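Local coordinates for uncharacterized protein (Parabacteroides merdae, PDB 4R7F) that is of unknown function but binds magnesium and is built from immunoglobulin-like beta-sandwich domains, with a region related to the type 9 secretion system plug protein, at residues Y186-R191 and N222-M227; G358-G361 and G365-Y368. All coordinates share one frame; numbering follows the deposited sequence.

Interaction 1. Residues Y186-R191 and N222-M227. With MG (magnesium ion), chain G.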
# COMPACT_ATOMS: atom_id res chain seq x y z
N TYR A 186 16.97 -3.82 -0.95
CA TYR A 186 17.10 -2.58 -1.67
C TYR A 186 16.08 -1.60 -1.18
O TYR A 186 14.90 -1.93 -1.10
CB TYR A 186 16.88 -2.82 -3.18
CG TYR A 186 17.86 -3.78 -3.80
CD1 TYR A 186 19.08 -3.34 -4.28
CD2 TYR A 186 17.56 -5.11 -3.95
CE1 TYR A 186 19.99 -4.21 -4.88
CE2 TYR A 186 18.47 -5.99 -4.54
CZ TYR A 186 19.69 -5.52 -5.01
OH TYR A 186 20.62 -6.38 -5.58
N GLN A 187 16.53 -0.38 -0.89
CA GLN A 187 15.65 0.71 -0.53
C GLN A 187 15.32 1.49 -1.78
O GLN A 187 16.23 1.84 -2.54
CB GLN A 187 16.33 1.64 0.46
CG GLN A 187 15.49 2.77 1.01
CD GLN A 187 16.31 3.74 1.87
OE1 GLN A 187 17.43 4.05 1.55
NE2 GLN A 187 15.73 4.23 2.97
N ASP A 188 14.02 1.74 -2.00
CA ASP A 188 13.54 2.54 -3.13
C ASP A 188 14.27 2.20 -4.45
O ASP A 188 14.67 3.08 -5.21
CB ASP A 188 13.60 4.06 -2.83
CG ASP A 188 12.82 4.44 -1.57
OD1 ASP A 188 11.81 3.77 -1.30
OD2 ASP A 188 13.21 5.38 -0.84
N ASN A 189 14.44 0.90 -4.69
CA ASN A 189 15.06 0.41 -5.92
C ASN A 189 16.47 0.95 -6.22
O ASN A 189 16.85 1.07 -7.39
CB ASN A 189 14.07 0.62 -7.08
CG ASN A 189 12.99 -0.46 -7.09
OD1 ASN A 189 13.27 -1.63 -7.36
ND2 ASN A 189 11.78 -0.09 -6.75
N ARG A 190 17.22 1.28 -5.17
CA ARG A 190 18.55 1.85 -5.29
C ARG A 190 19.54 0.74 -5.02
O ARG A 190 19.42 0.01 -4.01
CB ARG A 190 18.78 2.94 -4.26
CG ARG A 190 18.09 4.25 -4.59
CD ARG A 190 18.08 5.23 -3.41
NE ARG A 190 19.42 5.45 -2.88
CZ ARG A 190 19.67 6.07 -1.74
NH1 ARG A 190 18.69 6.53 -0.99
NH2 ARG A 190 20.92 6.25 -1.35
N ARG A 191 20.52 0.63 -5.90
CA ARG A 191 21.63 -0.28 -5.65
C ARG A 191 22.72 0.33 -4.84
O ARG A 191 23.44 -0.37 -4.19
CB ARG A 191 22.22 -0.77 -6.95
CG ARG A 191 21.26 -1.70 -7.67
CD ARG A 191 22.04 -2.66 -8.53
NE ARG A 191 21.18 -3.42 -9.43
CZ ARG A 191 21.64 -4.28 -10.34
NH1 ARG A 191 22.96 -4.46 -10.49
NH2 ARG A 191 20.79 -4.94 -11.12
N ASN A 222 13.46 11.09 2.87
CA ASN A 222 12.37 12.03 2.77
C ASN A 222 11.53 11.61 1.56
O ASN A 222 11.98 10.79 0.74
CB ASN A 222 12.89 13.45 2.56
CG ASN A 222 11.89 14.54 2.98
OD1 ASN A 222 10.71 14.27 3.14
ND2 ASN A 222 12.36 15.75 3.16
N GLU A 223 10.32 12.15 1.47
CA GLU A 223 9.51 11.94 0.27
C GLU A 223 10.22 12.65 -0.86
O GLU A 223 10.82 13.72 -0.67
CB GLU A 223 8.05 12.43 0.40
CG GLU A 223 7.30 11.93 1.66
CD GLU A 223 7.18 10.40 1.80
OE1 GLU A 223 7.49 9.62 0.86
OE2 GLU A 223 6.79 9.98 2.91
N TYR A 224 10.18 12.02 -2.01
CA TYR A 224 10.87 12.53 -3.17
C TYR A 224 10.17 13.81 -3.56
O TYR A 224 8.96 14.03 -3.29
CB TYR A 224 10.84 11.53 -4.34
CG TYR A 224 11.78 10.35 -4.20
CD1 TYR A 224 11.59 9.40 -3.24
CD2 TYR A 224 12.88 10.19 -5.06
CE1 TYR A 224 12.46 8.32 -3.11
CE2 TYR A 224 13.75 9.14 -4.93
CZ TYR A 224 13.53 8.18 -3.96
OH TYR A 224 14.38 7.11 -3.80
N ARG A 225 10.97 14.67 -4.18
CA ARG A 225 10.51 15.88 -4.80
C ARG A 225 9.75 15.52 -6.06
O ARG A 225 10.07 14.52 -6.73
CB ARG A 225 11.69 16.78 -5.17
CG ARG A 225 12.48 17.31 -3.99
CD ARG A 225 13.85 17.80 -4.45
NE ARG A 225 14.77 18.01 -3.36
CZ ARG A 225 14.86 19.12 -2.63
NH1 ARG A 225 14.06 20.15 -2.85
NH2 ARG A 225 15.76 19.18 -1.67
N ARG A 226 8.76 16.36 -6.38
CA ARG A 226 7.90 16.09 -7.56
C ARG A 226 7.81 17.31 -8.43
O ARG A 226 7.92 18.45 -7.96
CB ARG A 226 6.50 15.60 -7.17
CG ARG A 226 6.49 14.29 -6.38
CD ARG A 226 5.29 14.16 -5.46
NE ARG A 226 3.99 14.26 -6.17
CZ ARG A 226 2.95 15.00 -5.78
NH1 ARG A 226 2.98 15.74 -4.68
NH2 ARG A 226 1.84 14.99 -6.51
N MSE A 227 7.57 17.02 -9.70
CA MSE A 227 7.61 18.00 -10.78
C MSE A 227 6.80 17.38 -11.89
O MSE A 227 6.79 16.16 -12.04
CB MSE A 227 9.12 18.05 -11.00
CG MSE A 227 9.65 18.64 -12.24
SE MSE A 227 9.57 17.42 -13.73
CE MSE A 227 11.36 16.72 -14.03
MG MG G . 8.34 7.84 -0.45
O HOH W 1 15.86 7.04 -1.44
O HOH W 2 10.61 8.37 0.06

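Interaction 2. Residues G358-G361 and G365-Y368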
# COMPACT_ATOMS: atom_id res chain seq x y z
N GLY A 358 25.25 6.77 -1.71
CA GLY A 358 24.60 8.08 -1.62
C GLY A 358 23.80 8.23 -0.33
O GLY A 358 23.25 7.27 0.22
N GLN A 359 23.75 9.46 0.14
CA GLN A 359 23.07 9.79 1.39
C GLN A 359 21.97 10.79 1.14
O GLN A 359 22.19 11.79 0.46
CB GLN A 359 24.07 10.44 2.31
CG GLN A 359 25.10 9.51 2.93
CD GLN A 359 26.23 10.27 3.66
OE1 GLN A 359 26.08 11.42 4.07
NE2 GLN A 359 27.37 9.63 3.81
N THR A 360 20.79 10.53 1.68
CA THR A 360 19.68 11.48 1.69
C THR A 360 19.85 12.55 2.79
O THR A 360 19.22 13.60 2.77
CB THR A 360 18.38 10.70 1.99
OG1 THR A 360 18.68 9.74 3.01
CG2 THR A 360 17.88 9.99 0.77
N GLY A 361 20.70 12.27 3.77
CA GLY A 361 20.75 13.14 4.93
C GLY A 361 21.08 14.60 4.68
O GLY A 361 20.42 15.48 5.20
N GLY A 365 17.32 15.28 3.96
CA GLY A 365 17.04 15.01 5.36
C GLY A 365 16.62 13.56 5.58
O GLY A 365 16.33 12.83 4.63
N ASN A 366 16.59 13.16 6.85
CA ASN A 366 16.24 11.80 7.24
C ASN A 366 15.15 11.89 8.32
O ASN A 366 15.40 12.32 9.43
CB ASN A 366 17.48 11.04 7.75
CG ASN A 366 18.40 10.58 6.64
OD1 ASN A 366 17.96 10.26 5.53
ND2 ASN A 366 19.71 10.55 6.93
N TYR A 367 13.96 11.45 7.96
CA TYR A 367 12.79 11.57 8.78
C TYR A 367 12.18 10.22 8.87
O TYR A 367 11.84 9.63 7.83
CB TYR A 367 11.81 12.52 8.08
CG TYR A 367 12.35 13.94 7.92
CD1 TYR A 367 12.24 14.86 8.94
CD2 TYR A 367 12.94 14.36 6.74
CE1 TYR A 367 12.72 16.15 8.80
CE2 TYR A 367 13.40 15.66 6.58
CZ TYR A 367 13.30 16.55 7.64
OH TYR A 367 13.77 17.85 7.55
N TYR A 368 12.02 9.71 10.10
CA TYR A 368 11.55 8.32 10.30
C TYR A 368 10.17 8.04 9.71
O TYR A 368 9.90 6.91 9.37
CB TYR A 368 11.54 7.92 11.79
CG TYR A 368 10.34 8.47 12.52
CD1 TYR A 368 10.33 9.80 12.97
CD2 TYR A 368 9.20 7.69 12.73
CE1 TYR A 368 9.24 10.33 13.61
CE2 TYR A 368 8.08 8.21 13.36
CZ TYR A 368 8.12 9.52 13.81
OH TYR A 368 7.06 10.06 14.44
O HOH W 3 22.01 9.74 4.99

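Interaction 1. Residues Y186-R191 and N222-M227
Asp188, Arg190 and Tyr224 meet round a single water, which does the polar work between 186-191 and 222-227 in place of any direct bond. The setting is a type I' beta turn, Gln187 to Arg190, closing strand 181-187 of an immunoglobulin-like protein; Asp188 and Asn189 take the left-handed backbone angles of such a turn, fastened by Arg190 N to Gln187 O at 2.9 Å. The water donates to Asp188 OD2 (3.2 Å), accepts from Arg190 NH1 (2.9 Å) and lies 2.8 Å from Tyr224 OH. A bend at chi3 (54°) swings the Arg190 guanidinium round until its edge meets this water in plane, while NH2 salt-bridges Asp192. Directly across the contact, Asp188 CB packs 3.3 Å from Tyr224 OH, and the two side chains run alongside in opposite senses. OD2 comes to the ring at its edge, near CE1, with carboxylate and ring planes 72° apart. The carboxylate also has a partner in Glu373, a residue hydrogen-bonded to Asp188 through the backbone as well. With an alanine here, the water would probably lose one of its three holds, keeping Arg190 and Tyr224, and Glu373 its bond to the side chain. Next to Tyr224 the chain turns to metal binding: Glu223 OE1 holds magnesium at 2.4 Å, with Asp269, Asp271 and Gln371 among the other ligands, and Tyr264 OH bonds to OE2, so that both carboxylate oxygens are engaged. Another water, itself a magnesium ligand, donates to Asn222 O at 2.9 Å.

Interaction 2. Residues G358-G361 and G365-Y368
Thr360 and Asn366 cross their side chains at about a right angle, hydroxyl against amide, and so pin together two parts of the long loop that runs from strand 342-352 to strand 373-380 in this immunoglobulin-like architecture. The hydroxyl is the donor: Thr360 OG1 reaches Asn366 OD1 at 2.7 Å, lying in the carbonyl plane on a lone pair, with a C=O...donor angle of 143°. A chi1 of 41° sets OG1 between the backbone N and the carbonyl carbon of its own residue, where it faces the amide. OD1 also accepts from Gly221 N, so this one oxygen binds the loop both to itself and to the approach to 222-227. The other end of the amide passes over Gly361, whose CA lies 3.4 Å from Asn366 ND2. A side chain on Gly361 would begin tight against that nitrogen. In the backbone, Gly365 N is shared between two weak hydrogen bonds, to Thr360 O at 2.8 Å and to Gly361 O at 3.3 Å, where the CA atoms of Gly361 and Gly365 come within 4.2 Å. Gly365 has a positive phi (83°), and any CB there would clash with Tyr367 CE2, two reasons for glycine at this point. Thr360 rests on Gln347 and Leu349 of strand 342-352. A water completes the clasp, accepting from Gly361 N and from Asn366 ND2 at 3.1 Å each.

Interaction 1 closes before interaction 2 opens along the chain, yet their centres lie only about 11 Å apart. The link is topological: strand 181-187 pairs with 373-380, strand 225-228 pairs with 342-352, and interaction 2 lies in the loop joining those two partner strands. That loop also carries Gln371, whose backbone oxygen binds the same magnesium as Glu223. Arg190 and Asp192 tie the turn of interaction 1 to the loop, since Arg190 NH2 makes a weak hydrogen bond to Gly358 O and Asp192 accepts from Gly358 N. Turn, loop and metal site thus lie together at a junction between the sheet holding 181-187 and 373-380 and the one holding 225-228 and 342-352.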